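Local coordinates for Polyphosphate:AMP phosphotransferase (Meiothermus ruber H328, PDB 5O6M), which transfers phosphate from inorganic polyphosphate to nucleotides, converting AMP to ADP and ADP to ATP, at residues K57-G68 / E159-I170. The protein carries 1 engineered substitution. Sequence-based numbering, arbitrary orientation.
Sequences KVLVVLQAMDAG and EGTTILKFFLHI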
# COMPACT_ATOMS: atom_id res chain seq x y z
N LYS D 57 13.69 6.68 -14.05
CA LYS D 57 12.55 7.14 -13.27
C LYS D 57 12.54 8.66 -13.33
O LYS D 57 13.58 9.29 -13.14
CB LYS D 57 12.62 6.69 -11.81
CG LYS D 57 13.33 5.39 -11.55
CD LYS D 57 13.37 5.15 -10.04
CE LYS D 57 14.09 3.88 -9.69
NZ LYS D 57 15.54 4.13 -9.52
N VAL D 58 11.37 9.24 -13.56
CA VAL D 58 11.25 10.68 -13.75
C VAL D 58 10.19 11.22 -12.80
O VAL D 58 9.04 10.77 -12.82
CB VAL D 58 10.92 11.03 -15.21
CG1 VAL D 58 10.80 12.53 -15.39
CG2 VAL D 58 11.98 10.44 -16.15
N LEU D 59 10.58 12.20 -11.98
CA LEU D 59 9.70 12.82 -10.99
C LEU D 59 9.57 14.30 -11.30
O LEU D 59 10.57 15.02 -11.33
CB LEU D 59 10.24 12.61 -9.57
CG LEU D 59 9.54 13.36 -8.44
CD1 LEU D 59 8.10 12.91 -8.28
CD2 LEU D 59 10.30 13.18 -7.13
N VAL D 60 8.34 14.76 -11.52
CA VAL D 60 8.03 16.17 -11.76
C VAL D 60 7.25 16.69 -10.56
O VAL D 60 6.14 16.22 -10.27
CB VAL D 60 7.25 16.36 -13.06
CG1 VAL D 60 6.84 17.82 -13.23
CG2 VAL D 60 8.07 15.89 -14.25
N VAL D 61 7.82 17.68 -9.86
CA VAL D 61 7.19 18.31 -8.71
C VAL D 61 6.54 19.62 -9.15
O VAL D 61 7.15 20.41 -9.89
CB VAL D 61 8.21 18.57 -7.59
CG1 VAL D 61 7.55 19.28 -6.42
CG2 VAL D 61 8.83 17.26 -7.13
N LEU D 62 5.29 19.82 -8.74
CA LEU D 62 4.55 21.05 -9.00
C LEU D 62 4.12 21.66 -7.67
O LEU D 62 3.40 21.02 -6.89
CB LEU D 62 3.33 20.77 -9.88
CG LEU D 62 3.58 20.21 -11.28
CD1 LEU D 62 2.26 20.05 -12.00
CD2 LEU D 62 4.50 21.13 -12.06
N GLN D 63 4.56 22.89 -7.42
CA GLN D 63 4.09 23.67 -6.28
C GLN D 63 3.73 25.07 -6.75
O GLN D 63 4.33 25.60 -7.69
CB GLN D 63 5.15 23.74 -5.16
CG GLN D 63 5.46 22.41 -4.46
CD GLN D 63 4.39 21.98 -3.46
OE1 GLN D 63 4.29 20.80 -3.12
NE2 GLN D 63 3.61 22.93 -2.96
N ALA D 64 2.73 25.67 -6.11
CA ALA D 64 2.29 27.01 -6.48
C ALA D 64 1.38 27.55 -5.38
O ALA D 64 0.83 26.79 -4.58
CB ALA D 64 1.56 27.01 -7.82
N MET D 65 1.26 28.88 -5.34
CA MET D 65 0.20 29.48 -4.56
C MET D 65 -1.14 28.95 -5.04
O MET D 65 -1.29 28.50 -6.19
CB MET D 65 0.24 31.01 -4.69
CG MET D 65 1.53 31.66 -4.22
SD MET D 65 1.88 31.41 -2.46
CE MET D 65 0.31 31.88 -1.74
N ASP D 66 -2.14 29.00 -4.16
CA ASP D 66 -3.47 28.55 -4.54
C ASP D 66 -3.93 29.28 -5.79
O ASP D 66 -3.78 30.50 -5.91
CB ASP D 66 -4.46 28.78 -3.39
CG ASP D 66 -4.08 28.03 -2.13
OD1 ASP D 66 -3.41 26.98 -2.25
OD2 ASP D 66 -4.46 28.48 -1.03
N ALA D 67 -4.50 28.52 -6.73
CA ALA D 67 -4.88 29.02 -8.05
C ALA D 67 -3.68 29.43 -8.88
O ALA D 67 -3.84 30.12 -9.90
CB ALA D 67 -5.86 30.20 -7.94
N GLY D 68 -2.47 29.02 -8.49
CA GLY D 68 -1.27 29.35 -9.24
C GLY D 68 -1.08 28.58 -10.52
O GLY D 68 -0.07 28.79 -11.20
N GLU D 159 20.10 7.06 -6.99
CA GLU D 159 19.59 5.74 -7.31
C GLU D 159 18.78 5.71 -8.60
O GLU D 159 18.12 4.70 -8.88
CB GLU D 159 18.75 5.20 -6.14
CG GLU D 159 19.55 5.02 -4.86
CD GLU D 159 20.60 3.92 -4.97
OE1 GLU D 159 20.35 2.93 -5.70
OE2 GLU D 159 21.66 4.02 -4.31
N GLY D 160 18.79 6.79 -9.39
CA GLY D 160 18.29 6.71 -10.75
C GLY D 160 17.10 7.56 -11.12
O GLY D 160 16.53 7.38 -12.20
N THR D 161 16.70 8.50 -10.26
CA THR D 161 15.53 9.33 -10.52
C THR D 161 15.97 10.70 -11.03
O THR D 161 16.76 11.39 -10.39
CB THR D 161 14.67 9.48 -9.26
OG1 THR D 161 14.22 8.19 -8.83
CG2 THR D 161 13.47 10.36 -9.55
N THR D 162 15.45 11.09 -12.20
CA THR D 162 15.58 12.45 -12.69
C THR D 162 14.49 13.32 -12.08
O THR D 162 13.30 13.03 -12.23
CB THR D 162 15.49 12.49 -14.22
OG1 THR D 162 16.62 11.82 -14.79
CG2 THR D 162 15.46 13.92 -14.70
N ILE D 163 14.90 14.39 -11.39
CA ILE D 163 14.00 15.20 -10.58
C ILE D 163 13.88 16.58 -11.19
O ILE D 163 14.89 17.27 -11.40
CB ILE D 163 14.49 15.29 -9.12
CG1 ILE D 163 14.63 13.89 -8.52
CG2 ILE D 163 13.54 16.15 -8.29
CD1 ILE D 163 15.24 13.89 -7.13
N LEU D 164 12.65 17.00 -11.46
CA LEU D 164 12.36 18.37 -11.87
C LEU D 164 11.36 18.96 -10.89
O LEU D 164 10.30 18.36 -10.64
CB LEU D 164 11.79 18.42 -13.30
CG LEU D 164 12.70 18.01 -14.45
CD1 LEU D 164 12.32 18.75 -15.72
CD2 LEU D 164 14.16 18.25 -14.10
N LYS D 165 11.68 20.13 -10.35
CA LYS D 165 10.79 20.83 -9.43
C LYS D 165 10.41 22.17 -10.05
O LYS D 165 11.29 22.95 -10.43
CB LYS D 165 11.44 21.01 -8.06
CG LYS D 165 11.79 19.68 -7.39
CD LYS D 165 12.49 19.87 -6.05
CE LYS D 165 13.89 20.43 -6.20
NZ LYS D 165 14.62 20.39 -4.89
N PHE D 166 9.11 22.41 -10.17
CA PHE D 166 8.59 23.62 -10.79
C PHE D 166 7.79 24.40 -9.75
O PHE D 166 6.84 23.87 -9.16
CB PHE D 166 7.70 23.29 -11.99
CG PHE D 166 8.43 22.64 -13.13
CD1 PHE D 166 9.19 23.40 -14.01
CD2 PHE D 166 8.36 21.27 -13.33
CE1 PHE D 166 9.87 22.81 -15.06
CE2 PHE D 166 9.04 20.67 -14.38
CZ PHE D 166 9.79 21.44 -15.25
N PHE D 167 8.19 25.65 -9.51
CA PHE D 167 7.36 26.60 -8.79
C PHE D 167 6.69 27.50 -9.83
O PHE D 167 7.36 28.27 -10.52
CB PHE D 167 8.19 27.42 -7.80
CG PHE D 167 7.39 28.43 -7.03
CD1 PHE D 167 6.35 28.03 -6.21
CD2 PHE D 167 7.68 29.78 -7.13
CE1 PHE D 167 5.61 28.96 -5.49
CE2 PHE D 167 6.94 30.72 -6.42
CZ PHE D 167 5.91 30.30 -5.60
N LEU D 168 5.37 27.37 -9.97
CA LEU D 168 4.62 28.25 -10.86
C LEU D 168 4.33 29.55 -10.12
O LEU D 168 3.57 29.57 -9.14
CB LEU D 168 3.33 27.58 -11.34
CG LEU D 168 3.46 26.15 -11.87
CD1 LEU D 168 2.10 25.60 -12.27
CD2 LEU D 168 4.45 26.07 -13.02
N HIS D 169 4.91 30.65 -10.60
CA HIS D 169 5.02 31.89 -9.84
C HIS D 169 4.01 32.91 -10.37
O HIS D 169 4.16 33.42 -11.49
CB HIS D 169 6.44 32.45 -9.94
CG HIS D 169 6.69 33.64 -9.07
ND1 HIS D 169 6.09 33.80 -7.84
CD2 HIS D 169 7.47 34.73 -9.26
CE1 HIS D 169 6.50 34.93 -7.30
NE2 HIS D 169 7.34 35.52 -8.14
N ILE D 170 2.97 33.17 -9.59
CA ILE D 170 1.98 34.19 -9.93
C ILE D 170 2.07 35.32 -8.91
O ILE D 170 2.60 35.17 -7.81
CB ILE D 170 0.55 33.62 -9.99
CG1 ILE D 170 0.12 33.11 -8.61
CG2 ILE D 170 0.43 32.53 -11.04
CD1 ILE D 170 -1.38 32.89 -8.48
O HOH W 1 15.61 6.47 -7.49
O HOH W 2 2.32 30.48 -6.99
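K57 reaches past the start of the neighbouring strand, its aliphatic part crossing T161 at about a right angle with K57 CD 3.4 Å from T161 OG1, and a water bridges K57 NZ and T161 OG1. From T162 N on K57 O to L168 N on Q63 O, seven sound backbone hydrogen bonds join strands 57-64 and 161-169, the straightest being L59 N to T162 O at 2.9 Å and 176°. Past the last of them A64 CB still packs on L168 CB, and a water modelled between M65 N and L168 O, too close to both to be trusted, may bridge them. In the five-stranded, parallel P-loop-type sheet of the PPK2 fold, order 2-3-1-4-5, 57-64 is the central strand and 161-169 lies between it and 224-228; V58, V60 and L62 bond on their far side to strand 117-121. On the face carrying V60 and L62, F166 has its CG beside the backbone N (chi1 -65°), which brings the ring edge against V60, CD2 of F166 lying 3.8 Å from V60 CG1, while L62 CD2 reaches F166 CB. On the other face V61 and K165 run side by side, V61 CB to K165 CG 3.8 Å, before the lysine leads off to Y125 OH and a salt bridge with E153. Beyond the strands, I170 CD1 lies 3.6 Å from G68 CA, against the type II turn M65-G68, whose D66 pairs with R122 beside the bound ATP.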